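Local coordinates for DUF985 domain-containing protein (Shewanella oneidensis, PDB 1YUD), which is of unknown function but belongs to the cupin superfamily, whose members share a double-stranded beta-helix (jelly-roll) barrel, at residues Q12-F17 with L55-E60; G78-I83 with A120-G125. All blocks are in the same frame, centred on the assembly; numbering follows the deposited sequence.

Contact 1 of 2, residues Q12-F17 with L55-E60; sequences QNADDF and LLRTGE
Ala14 and Leu55 meet through methyl groups where the N-terminal helix 14-20 of this cupin fold lies against the end of strand 50-57. The CB of Ala14, which points at the strand, comes within 3.9 Å of Leu55 CD2, and the other branch of the same leucine, CD1, reaches 3.6 Å from CB of Phe17, one helical turn further on. Leu55 thus straddles the two helix residues that face it, CD2 on Ala14 and CD1 mainly on Phe17. Its CG stands anti to the backbone N (chi1 -176°), which carries the forked end out from the strand toward the helix. Beside Leu55, Ala14 CB also rests against the aliphatic part of Arg57, 3.4 Å from its CG. A single methyl suits this place, since the leucine and the arginine stem both come close to it. No hydrogen bond crosses between the segments, so the fit depends on shape and on burial of apolar groups. Phe17 touches the strand residue with its CB; its side chain also packs on Leu128 of strand 126-133 and on Leu101 of the second subunit, so the helix takes part in the dimer contact as well. Phe31 on the neighbouring strand 31-37 touches both Leu55 and Arg57, while Phe126 packs against Ala14. After Arg57 the chain reverses in a type I turn running to Glu60, closed by a hydrogen bond from Glu60 N to Arg57 O. The arginine chain bends at chi3 (-44°), and its guanidinium, edge on, leaves NH2 4.4 Å from OD1 of Asp15, opposite charges too far apart for a salt bridge.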
ATOM      1  N   GLN A  12     -18.662  -1.736  -9.153  1.00121.72           N
ATOM      2  CA  GLN A  12     -17.649  -2.620  -9.717  1.00119.19           C
ATOM      3  C   GLN A  12     -17.586  -3.966  -9.006  1.00116.53           C
ATOM      4  O   GLN A  12     -17.935  -4.077  -7.830  1.00115.98           O
ATOM      5  CB  GLN A  12     -16.269  -1.956  -9.649  1.00120.38           C
ATOM      6  CG  GLN A  12     -15.931  -1.042 -10.819  1.00121.65           C
ATOM      7  CD  GLN A  12     -14.527  -0.456 -10.718  1.00122.19           C
ATOM      8  OE1 GLN A  12     -13.923  -0.086 -11.729  1.00122.88           O
ATOM      9  NE2 GLN A  12     -14.009  -0.360  -9.498  1.00121.57           N
ATOM     10  N   ASN A  13     -17.139  -4.986  -9.732  1.00113.52           N
ATOM     11  CA  ASN A  13     -17.018  -6.318  -9.161  1.00110.87           C
ATOM     12  C   ASN A  13     -15.677  -6.935  -9.529  1.00107.98           C
ATOM     13  O   ASN A  13     -14.954  -6.411 -10.373  1.00107.92           O
ATOM     14  CB  ASN A  13     -18.149  -7.222  -9.645  1.00112.29           C
ATOM     15  CG  ASN A  13     -18.603  -8.194  -8.572  1.00113.51           C
ATOM     16  OD1 ASN A  13     -19.201  -7.791  -7.571  1.00112.74           O
ATOM     17  ND2 ASN A  13     -18.306  -9.477  -8.764  1.00114.64           N
ATOM     18  N   ALA A  14     -15.356  -8.055  -8.895  1.00104.20           N
ATOM     19  CA  ALA A  14     -14.092  -8.739  -9.126  1.00100.88           C
ATOM     20  C   ALA A  14     -13.738  -8.924 -10.600  1.00 98.53           C
ATOM     21  O   ALA A  14     -12.563  -8.983 -10.963  1.00 97.93           O
ATOM     22  CB  ALA A  14     -14.106 -10.082  -8.423  1.00100.76           C
ATOM     23  N   ASP A  15     -14.748  -9.007 -11.455  1.00 96.29           N
ATOM     24  CA  ASP A  15     -14.504  -9.203 -12.877  1.00 93.77           C
ATOM     25  C   ASP A  15     -13.873  -7.984 -13.531  1.00 91.52           C
ATOM     26  O   ASP A  15     -13.032  -8.112 -14.423  1.00 90.55           O
ATOM     27  CB  ASP A  15     -15.811  -9.568 -13.580  1.00 94.30           C
ATOM     28  CG  ASP A  15     -16.396 -10.868 -13.066  1.00 94.11           C
ATOM     29  OD1 ASP A  15     -15.683 -11.895 -13.109  1.00 93.84           O
ATOM     30  OD2 ASP A  15     -17.562 -10.865 -12.620  1.00 93.98           O
ATOM     31  N   ASP A  16     -14.280  -6.804 -13.077  1.00 89.36           N
ATOM     32  CA  ASP A  16     -13.755  -5.550 -13.606  1.00 86.96           C
ATOM     33  C   ASP A  16     -12.293  -5.402 -13.238  1.00 85.12           C
ATOM     34  O   ASP A  16     -11.463  -5.034 -14.073  1.00 84.61           O
ATOM     35  CB  ASP A  16     -14.531  -4.368 -13.033  1.00 87.27           C
ATOM     36  CG  ASP A  16     -15.982  -4.380 -13.436  1.00 87.31           C
ATOM     37  OD1 ASP A  16     -16.626  -5.441 -13.306  1.00 88.72           O
ATOM     38  OD2 ASP A  16     -16.479  -3.328 -13.881  1.00 87.18           O
ATOM     39  N   PHE A  17     -11.991  -5.699 -11.977  1.00 82.48           N
ATOM     40  CA  PHE A  17     -10.631  -5.599 -11.467  1.00 79.84           C
ATOM     41  C   PHE A  17      -9.678  -6.569 -12.132  1.00 78.15           C
ATOM     42  O   PHE A  17      -8.631  -6.160 -12.633  1.00 77.14           O
ATOM     43  CB  PHE A  17     -10.613  -5.800  -9.946  1.00 79.25           C
ATOM     44  CG  PHE A  17     -11.007  -4.572  -9.178  1.00 78.06           C
ATOM     45  CD1 PHE A  17     -12.112  -4.578  -8.335  1.00 77.20           C
ATOM     46  CD2 PHE A  17     -10.291  -3.387  -9.338  1.00 77.90           C
ATOM     47  CE1 PHE A  17     -12.502  -3.418  -7.664  1.00 76.81           C
ATOM     48  CE2 PHE A  17     -10.671  -2.223  -8.673  1.00 77.73           C
ATOM     49  CZ  PHE A  17     -11.779  -2.242  -7.836  1.00 77.34           C
ATOM     50  N   LEU A  55      -6.368 -10.000  -5.697  1.00 47.87           N
ATOM     51  CA  LEU A  55      -7.800 -10.074  -5.497  1.00 50.25           C
ATOM     52  C   LEU A  55      -8.304 -11.385  -4.925  1.00 51.57           C
ATOM     53  O   LEU A  55      -7.680 -12.429  -5.078  1.00 52.16           O
ATOM     54  CB  LEU A  55      -8.501  -9.759  -6.817  1.00 50.01           C
ATOM     55  CG  LEU A  55     -10.018  -9.703  -6.732  1.00 50.63           C
ATOM     56  CD1 LEU A  55     -10.532  -8.563  -7.592  1.00 50.63           C
ATOM     57  CD2 LEU A  55     -10.593 -11.055  -7.140  1.00 49.26           C
ATOM     58  N   LEU A  56      -9.446 -11.315  -4.254  1.00 53.96           N
ATOM     59  CA  LEU A  56     -10.041 -12.494  -3.651  1.00 56.08           C
ATOM     60  C   LEU A  56     -11.552 -12.528  -3.882  1.00 58.51           C
ATOM     61  O   LEU A  56     -12.256 -11.547  -3.599  1.00 57.69           O
ATOM     62  CB  LEU A  56      -9.761 -12.503  -2.152  1.00 54.87           C
ATOM     63  CG  LEU A  56      -9.290 -13.829  -1.575  1.00 55.57           C
ATOM     64  CD1 LEU A  56      -7.836 -14.086  -1.976  1.00 54.91           C
ATOM     65  CD2 LEU A  56      -9.431 -13.785  -0.065  1.00 55.88           C
ATOM     66  N   ARG A  57     -12.037 -13.656  -4.407  1.00 61.33           N
ATOM     67  CA  ARG A  57     -13.465 -13.857  -4.654  1.00 62.14           C
ATOM     68  C   ARG A  57     -13.980 -14.956  -3.739  1.00 61.35           C
ATOM     69  O   ARG A  57     -13.212 -15.793  -3.265  1.00 59.46           O
ATOM     70  CB  ARG A  57     -13.730 -14.265  -6.099  1.00 65.10           C
ATOM     71  CG  ARG A  57     -13.463 -13.190  -7.126  1.00 69.78           C
ATOM     72  CD  ARG A  57     -13.734 -13.706  -8.535  1.00 73.38           C
ATOM     73  NE  ARG A  57     -13.182 -15.045  -8.734  1.00 75.49           N
ATOM     74  CZ  ARG A  57     -13.034 -15.629  -9.919  1.00 77.43           C
ATOM     75  NH1 ARG A  57     -12.527 -16.857  -9.993  1.00 76.86           N
ATOM     76  NH2 ARG A  57     -13.376 -14.979 -11.028  1.00 77.39           N
ATOM     77  N   THR A  58     -15.290 -14.951  -3.524  1.00 62.07           N
ATOM     78  CA  THR A  58     -15.965 -15.916  -2.660  1.00 61.82           C
ATOM     79  C   THR A  58     -15.507 -17.372  -2.749  1.00 61.71           C
ATOM     80  O   THR A  58     -15.785 -18.163  -1.843  1.00 61.70           O
ATOM     81  CB  THR A  58     -17.476 -15.888  -2.883  1.00 60.89           C
ATOM     82  OG1 THR A  58     -17.952 -14.544  -2.758  1.00 61.94           O
ATOM     83  CG2 THR A  58     -18.163 -16.743  -1.850  1.00 61.04           C
ATOM     84  N   GLY A  59     -14.813 -17.735  -3.822  1.00 61.09           N
ATOM     85  CA  GLY A  59     -14.345 -19.105  -3.939  1.00 61.49           C
ATOM     86  C   GLY A  59     -12.860 -19.240  -3.643  1.00 62.32           C
ATOM     87  O   GLY A  59     -12.328 -20.347  -3.496  1.00 62.05           O
ATOM     88  N   GLU A  60     -12.187 -18.100  -3.542  1.00 62.67           N
ATOM     89  CA  GLU A  60     -10.754 -18.090  -3.291  1.00 61.63           C
ATOM     90  C   GLU A  60     -10.330 -17.635  -1.882  1.00 60.35           C
ATOM     91  O   GLU A  60     -10.989 -16.809  -1.237  1.00 58.25           O
ATOM     92  CB  GLU A  60     -10.064 -17.210  -4.353  1.00 62.31           C
ATOM     93  CG  GLU A  60     -10.049 -17.789  -5.768  1.00 62.61           C
ATOM     94  CD  GLU A  60      -9.003 -18.885  -5.939  1.00 65.53           C
ATOM     95  OE1 GLU A  60      -8.985 -19.824  -5.110  1.00 67.44           O
ATOM     96  OE2 GLU A  60      -8.197 -18.815  -6.900  1.00 64.99           O
TER

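Contact 2 of 2, residues G78-I83 with A120-G125; sequences GQSLTI and AMNQDG
Asn122, with CG anti to its own carbonyl carbon (chi1 -86°), sends its amide across to Ser80 and Thr82, and the Ser80 hydroxyl turns to meet it at chi1 85°. Ser80 OG donates to Asn122 OD1 over 2.7 Å, lying in the carbonyl plane on a lone pair. At the other end of the amide, ND2 gives a weak, bent hydrogen bond to Thr82 OG1 (2.7 Å, 128° at the hydrogen). An asparagine suits this place because one short side chain offers an acceptor to the serine and a donor to the threonine. Gln96 adds weak bonds to both Asn122 OD1 and Thr82 OG1. These groups sit where two antiparallel strands of the cupin barrel, 81-86 and 116-121, begin and end side by side. Leu81 and Met121 form a non-hydrogen-bonded pair, and Thr82 pairs with Ala120, whose N reaches Thr82 O in a weak bond of 3.4 Å. Leu81 CD2 lies 4.0 Å from CG of Met121, a selenomethionine here, and the leucine also packs on Trp73 of strand 71-76 and Val129 of strand 126-133. Just before strand 81-86, Gln79 reaches over the loop, and its aliphatic stem crosses the Gln123 side chain at a slant: CB comes 4.1 Å from Met121 SE, and CG lies 3.5 Å from Gln123 CB. Its amide continues toward Gly125, where NE2 stands 3.6 Å from Gly125 CA.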
ATOM      1  N   GLY A  78     -13.495  -3.467  -1.416  1.00 43.13           N
ATOM      2  CA  GLY A  78     -14.083  -4.787  -1.321  1.00 45.99           C
ATOM      3  C   GLY A  78     -14.469  -5.277   0.064  1.00 46.18           C
ATOM      4  O   GLY A  78     -15.140  -4.566   0.812  1.00 46.36           O
ATOM      5  N   GLN A  79     -14.026  -6.488   0.403  1.00 45.65           N
ATOM      6  CA  GLN A  79     -14.371  -7.121   1.674  1.00 47.00           C
ATOM      7  C   GLN A  79     -13.235  -7.295   2.663  1.00 46.74           C
ATOM      8  O   GLN A  79     -12.228  -7.918   2.357  1.00 46.48           O
ATOM      9  CB  GLN A  79     -14.987  -8.511   1.422  1.00 48.75           C
ATOM     10  CG  GLN A  79     -16.421  -8.671   1.891  1.00 48.09           C
ATOM     11  CD  GLN A  79     -17.384  -7.987   0.975  1.00 48.45           C
ATOM     12  OE1 GLN A  79     -18.493  -7.621   1.369  1.00 51.37           O
ATOM     13  NE2 GLN A  79     -16.974  -7.813  -0.272  1.00 51.44           N
ATOM     14  N   SER A  80     -13.428  -6.777   3.870  1.00 48.35           N
ATOM     15  CA  SER A  80     -12.421  -6.899   4.912  1.00 50.61           C
ATOM     16  C   SER A  80     -11.918  -8.342   4.921  1.00 51.18           C
ATOM     17  O   SER A  80     -12.708  -9.270   4.771  1.00 53.13           O
ATOM     18  CB  SER A  80     -13.036  -6.584   6.267  1.00 51.37           C
ATOM     19  OG  SER A  80     -13.649  -7.750   6.785  1.00 51.74           O
ATOM     20  N   LEU A  81     -10.612  -8.529   5.089  1.00 52.02           N
ATOM     21  CA  LEU A  81     -10.030  -9.874   5.111  1.00 52.15           C
ATOM     22  C   LEU A  81      -9.666 -10.287   6.532  1.00 52.06           C
ATOM     23  O   LEU A  81     -10.118  -9.689   7.508  1.00 53.42           O
ATOM     24  CB  LEU A  81      -8.773  -9.923   4.233  1.00 51.68           C
ATOM     25  CG  LEU A  81      -8.918  -9.317   2.834  1.00 52.20           C
ATOM     26  CD1 LEU A  81      -7.603  -9.436   2.098  1.00 53.42           C
ATOM     27  CD2 LEU A  81     -10.004 -10.024   2.061  1.00 51.88           C
ATOM     28  N   THR A  82      -8.843 -11.314   6.648  1.00 51.43           N
ATOM     29  CA  THR A  82      -8.416 -11.775   7.952  1.00 50.48           C
ATOM     30  C   THR A  82      -7.135 -12.519   7.727  1.00 50.98           C
ATOM     31  O   THR A  82      -7.099 -13.496   6.988  1.00 51.65           O
ATOM     32  CB  THR A  82      -9.447 -12.704   8.580  1.00 50.10           C
ATOM     33  OG1 THR A  82     -10.685 -11.997   8.710  1.00 52.28           O
ATOM     34  CG2 THR A  82      -8.992 -13.161   9.956  1.00 49.96           C
ATOM     35  N   ILE A  83      -6.067 -12.037   8.342  1.00 51.34           N
ATOM     36  CA  ILE A  83      -4.783 -12.677   8.167  1.00 51.12           C
ATOM     37  C   ILE A  83      -4.566 -13.673   9.285  1.00 51.92           C
ATOM     38  O   ILE A  83      -4.474 -13.302  10.452  1.00 53.34           O
ATOM     39  CB  ILE A  83      -3.645 -11.652   8.196  1.00 51.15           C
ATOM     40  CG1 ILE A  83      -4.031 -10.412   7.379  1.00 50.89           C
ATOM     41  CG2 ILE A  83      -2.378 -12.283   7.669  1.00 49.08           C
ATOM     42  CD1 ILE A  83      -4.092 -10.641   5.904  1.00 50.06           C
ATOM     43  N   ALA A 120      -8.506 -15.123   4.319  1.00 53.93           N
ATOM     44  CA  ALA A 120      -9.801 -15.355   3.721  1.00 57.74           C
ATOM     45  C   ALA A 120     -10.537 -14.032   3.810  1.00 59.34           C
ATOM     46  O   ALA A 120     -10.066 -13.111   4.466  1.00 60.01           O
ATOM     47  CB  ALA A 120     -10.551 -16.436   4.495  1.00 58.90           C
HETATM   48  N   MSE A 121     -11.675 -13.920   3.139  1.00 62.35           N
HETATM   49  CA  MSE A 121     -12.439 -12.686   3.219  1.00 64.80           C
HETATM   50  C   MSE A 121     -13.277 -12.843   4.479  1.00 64.25           C
HETATM   51  O   MSE A 121     -13.164 -13.855   5.163  1.00 64.20           O
HETATM   52  CB  MSE A 121     -13.356 -12.533   2.007  1.00 68.09           C
HETATM   53  CG  MSE A 121     -12.662 -12.635   0.665  1.00 72.69           C
HETATM   54 SE   MSE A 121     -13.780 -11.846  -0.706  1.00 84.50          SE
HETATM   55  CE  MSE A 121     -15.184 -13.183  -0.762  1.00 80.27           C
ATOM     56  N   ASN A 122     -14.109 -11.857   4.790  1.00 63.93           N
ATOM     57  CA  ASN A 122     -14.963 -11.948   5.972  1.00 65.05           C
ATOM     58  C   ASN A 122     -16.436 -12.099   5.577  1.00 66.44           C
ATOM     59  O   ASN A 122     -17.245 -12.633   6.337  1.00 65.50           O
ATOM     60  CB  ASN A 122     -14.762 -10.716   6.870  1.00 62.90           C
ATOM     61  CG  ASN A 122     -13.595 -10.884   7.849  1.00 60.34           C
ATOM     62  OD1 ASN A 122     -12.925  -9.917   8.199  1.00 58.90           O
ATOM     63  ND2 ASN A 122     -13.370 -12.109   8.305  1.00 57.48           N
ATOM     64  N   GLN A 123     -16.762 -11.624   4.377  1.00 69.08           N
ATOM     65  CA  GLN A 123     -18.110 -11.693   3.813  1.00 70.62           C
ATOM     66  C   GLN A 123     -17.963 -12.094   2.351  1.00 71.87           C
ATOM     67  O   GLN A 123     -16.873 -11.982   1.790  1.00 72.37           O
ATOM     68  CB  GLN A 123     -18.803 -10.328   3.876  1.00 70.91           C
ATOM     69  CG  GLN A 123     -19.244  -9.878   5.265  1.00 73.40           C
ATOM     70  CD  GLN A 123     -20.293 -10.793   5.884  1.00 73.89           C
ATOM     71  OE1 GLN A 123     -19.995 -11.930   6.257  1.00 74.07           O
ATOM     72  NE2 GLN A 123     -21.529 -10.300   5.991  1.00 72.86           N
ATOM     73  N   ASP A 124     -19.048 -12.564   1.734  1.00 73.56           N
ATOM     74  CA  ASP A 124     -18.993 -12.947   0.323  1.00 73.80           C
ATOM     75  C   ASP A 124     -18.894 -11.665  -0.497  1.00 72.88           C
ATOM     76  O   ASP A 124     -19.532 -10.658  -0.179  1.00 72.93           O
ATOM     77  CB  ASP A 124     -20.242 -13.736  -0.114  1.00 75.72           C
ATOM     78  CG  ASP A 124     -20.300 -15.150   0.472  1.00 77.72           C
ATOM     79  OD1 ASP A 124     -19.237 -15.792   0.629  1.00 77.06           O
ATOM     80  OD2 ASP A 124     -21.425 -15.626   0.756  1.00 78.87           O
ATOM     81  N   GLY A 125     -18.090 -11.708  -1.549  1.00 71.18           N
ATOM     82  CA  GLY A 125     -17.908 -10.542  -2.389  1.00 69.09           C
ATOM     83  C   GLY A 125     -16.497 -10.583  -2.931  1.00 67.65           C
ATOM     84  O   GLY A 125     -15.970 -11.672  -3.181  1.00 68.16           O
TER

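The two contacts follow one another along the chain, contact 1 closing before contact 2 opens, with centres about 11 Å apart on the same side of the chain's centre. Contact 1 sets the N-terminal helix on strand 50-57 of the six-stranded antiparallel sheet; contact 2 joins strands 81-86 and 116-121, neighbours in the other sheet. The end of strand 50-57 and the turn after it bridge them: Thr58 OG1 lies 3.1 Å from Gly125 N, a probable hydrogen bond, and Leu56 packs on Met121. Gly125 leads directly into strand 126-133, which pairs with strand 50-57, so the loop of contact 2 passes from one sheet to the other.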